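PDB 4A0S: octenoyl-coa reductase/carboxylase from Streptomyces sp., which catalyses the NADPH-dependent reductive carboxylation of 2-octenoyl-CoA, supplying an unusual extender unit for cinnabaramide polyketide biosynthesis. Local coordinates for residues 44-49 with 395-400. Numbering follows the deposited sequence.
Sequences KDVRKS and EACRVV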
loop_
_atom_site.group_PDB
_atom_site.type_symbol
_atom_site.label_atom_id
_atom_site.label_comp_id
_atom_site.label_asym_id
_atom_site.label_seq_id
_atom_site.Cartn_x
_atom_site.Cartn_y
_atom_site.Cartn_z
ATOM N N LYS A 44 15.898 11.176 38.308
ATOM C CA LYS A 44 15.985 9.762 38.682
ATOM C C LYS A 44 17.259 9.140 38.140
ATOM O O LYS A 44 17.251 8.404 37.143
ATOM C CB LYS A 44 14.749 9.016 38.194
ATOM C CG LYS A 44 13.461 9.683 38.645
ATOM C CD LYS A 44 12.235 8.977 38.141
ATOM C CE LYS A 44 10.982 9.649 38.693
ATOM N NZ LYS A 44 9.799 8.781 38.451
ATOM N N ASP A 45 18.354 9.470 38.811
ATOM C CA ASP A 45 19.693 9.096 38.402
ATOM C C ASP A 45 19.797 7.595 38.187
ATOM O O ASP A 45 19.826 6.820 39.162
ATOM C CB ASP A 45 20.690 9.554 39.479
ATOM C CG ASP A 45 22.143 9.384 39.059
ATOM O OD1 ASP A 45 22.402 8.690 38.062
ATOM O OD2 ASP A 45 23.035 9.940 39.751
ATOM N N VAL A 46 19.867 7.186 36.916
ATOM C CA VAL A 46 19.922 5.753 36.582
ATOM C C VAL A 46 21.043 5.057 37.323
ATOM O O VAL A 46 21.006 3.847 37.508
ATOM C CB VAL A 46 20.144 5.482 35.090
ATOM C CG1 VAL A 46 19.015 6.054 34.287
ATOM C CG2 VAL A 46 21.545 5.978 34.638
ATOM N N ARG A 47 22.054 5.817 37.740
ATOM C CA ARG A 47 23.203 5.191 38.378
ATOM C C ARG A 47 22.843 4.751 39.784
ATOM O O ARG A 47 23.568 3.977 40.394
ATOM C CB ARG A 47 24.390 6.141 38.412
ATOM C CG ARG A 47 24.871 6.536 37.033
ATOM C CD ARG A 47 25.861 7.681 37.122
ATOM N NE ARG A 47 25.227 8.852 37.712
ATOM C CZ ARG A 47 25.840 10.016 37.914
ATOM N NH1 ARG A 47 27.103 10.183 37.551
ATOM N NH2 ARG A 47 25.175 11.022 38.452
ATOM N N LYS A 48 21.719 5.242 40.299
ATOM C CA LYS A 48 21.276 4.846 41.637
ATOM C C LYS A 48 20.537 3.505 41.619
ATOM O O LYS A 48 20.470 2.801 42.631
ATOM C CB LYS A 48 20.421 5.943 42.274
ATOM C CG LYS A 48 21.178 7.233 42.474
ATOM C CD LYS A 48 20.380 8.227 43.284
ATOM C CE LYS A 48 21.221 9.458 43.615
ATOM N NZ LYS A 48 22.514 9.101 44.279
ATOM N N SER A 49 20.018 3.142 40.450
ATOM C CA SER A 49 19.259 1.909 40.291
ATOM C C SER A 49 20.075 0.817 39.631
ATOM O O SER A 49 19.984 -0.348 40.024
ATOM C CB SER A 49 18.018 2.176 39.468
ATOM O OG SER A 49 18.414 2.697 38.216
ATOM N N GLU A 395 27.252 4.842 34.004
ATOM C CA GLU A 395 27.652 6.170 33.569
ATOM C C GLU A 395 27.222 6.370 32.140
ATOM O O GLU A 395 26.651 7.400 31.799
ATOM C CB GLU A 395 29.170 6.322 33.667
ATOM C CG GLU A 395 29.699 7.687 33.253
ATOM C CD GLU A 395 29.077 8.823 34.040
ATOM O OE1 GLU A 395 28.693 8.625 35.219
ATOM O OE2 GLU A 395 28.957 9.918 33.463
ATOM N N ALA A 396 27.483 5.368 31.305
ATOM C CA ALA A 396 27.059 5.412 29.906
ATOM C C ALA A 396 25.577 5.725 29.840
ATOM O O ALA A 396 25.152 6.601 29.102
ATOM C CB ALA A 396 27.374 4.107 29.211
ATOM N N CYS A 397 24.802 5.022 30.654
ATOM C CA CYS A 397 23.367 5.237 30.759
ATOM C C CYS A 397 23.022 6.652 31.220
ATOM O O CYS A 397 22.178 7.327 30.621
ATOM C CB CYS A 397 22.774 4.217 31.711
ATOM S SG CYS A 397 21.041 3.984 31.460
ATOM N N ARG A 398 23.701 7.098 32.276
ATOM C CA ARG A 398 23.552 8.456 32.770
ATOM C C ARG A 398 23.858 9.454 31.664
ATOM O O ARG A 398 23.167 10.458 31.516
ATOM C CB ARG A 398 24.500 8.668 33.954
ATOM C CG ARG A 398 24.443 10.041 34.595
ATOM C CD ARG A 398 23.089 10.284 35.220
ATOM N NE ARG A 398 23.077 11.499 36.021
ATOM C CZ ARG A 398 21.973 12.090 36.472
ATOM N NH1 ARG A 398 20.778 11.586 36.187
ATOM N NH2 ARG A 398 22.071 13.196 37.198
ATOM N N VAL A 399 24.903 9.193 30.895
ATOM C CA VAL A 399 25.256 10.085 29.793
ATOM C C VAL A 399 24.053 10.286 28.882
ATOM O O VAL A 399 23.675 11.415 28.598
ATOM C CB VAL A 399 26.480 9.558 28.997
ATOM C CG1 VAL A 399 26.513 10.160 27.589
ATOM C CG2 VAL A 399 27.782 9.852 29.757
ATOM N N VAL A 400 23.456 9.179 28.443
ATOM C CA VAL A 400 22.268 9.226 27.599
ATOM C C VAL A 400 21.093 9.863 28.322
ATOM O O VAL A 400 20.396 10.691 27.758
ATOM C CB VAL A 400 21.882 7.826 27.070
ATOM C CG1 VAL A 400 20.509 7.874 26.341
ATOM C CG2 VAL A 400 22.972 7.324 26.148
#
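Asp45 and Arg398 meet flat on flat: the carboxylate lies over the centre of the guanidinium with the two planes 21° apart and CG of Asp45 3.7 Å from CZ of Arg398. This salt bridge is one of charges alone, since Asp45 OD1, 3.5 Å from Arg398 NE, sits well out of the guanidinium plane and no N-H points at it. The N-H bonds to Asp45 come instead from Arg47, which grips the carboxylate side-on. Arg47 NE reaches the syn lone pair of Asp45 OD1 at 2.9 Å, nearly straight at 166°, while Arg47 NH2 holds Asp45 OD2 at 2.7 Å. Asp45 is also the N-cap of the short helix 46-49, its OD1 accepting from Arg47 N. A bend at chi3 (-61°) turns the Arg47 guanidinium across the aliphatic part of Arg398, whose CG lies 3.4 Å above its plane, and a salt bridge from Arg47 NH1 to Glu395 OE1 at 3.2 Å completes a four-residue salt-bridge network. Beneath the charged layer, Val46 CG2 packs 3.6 Å from Cys397 CB, where helix 76-82 also covers both side chains through Ala82 and Val79. Arg398 NH2 forms a further salt bridge to Asp43, and its NH1 hydrogen-bonds to Gln401 OE1. An alanine in place of Asp45 would probably leave Arg47 NE and NH2 without their acceptors, Arg398 without its stacked carboxylate and the short helix uncapped. Asp45 and Glu395 probably hold the 44-49 turn against helix 393-401, offsetting the closeness of two donors, Arg47 NH2 and Arg398 NE, only 3.2 Å apart.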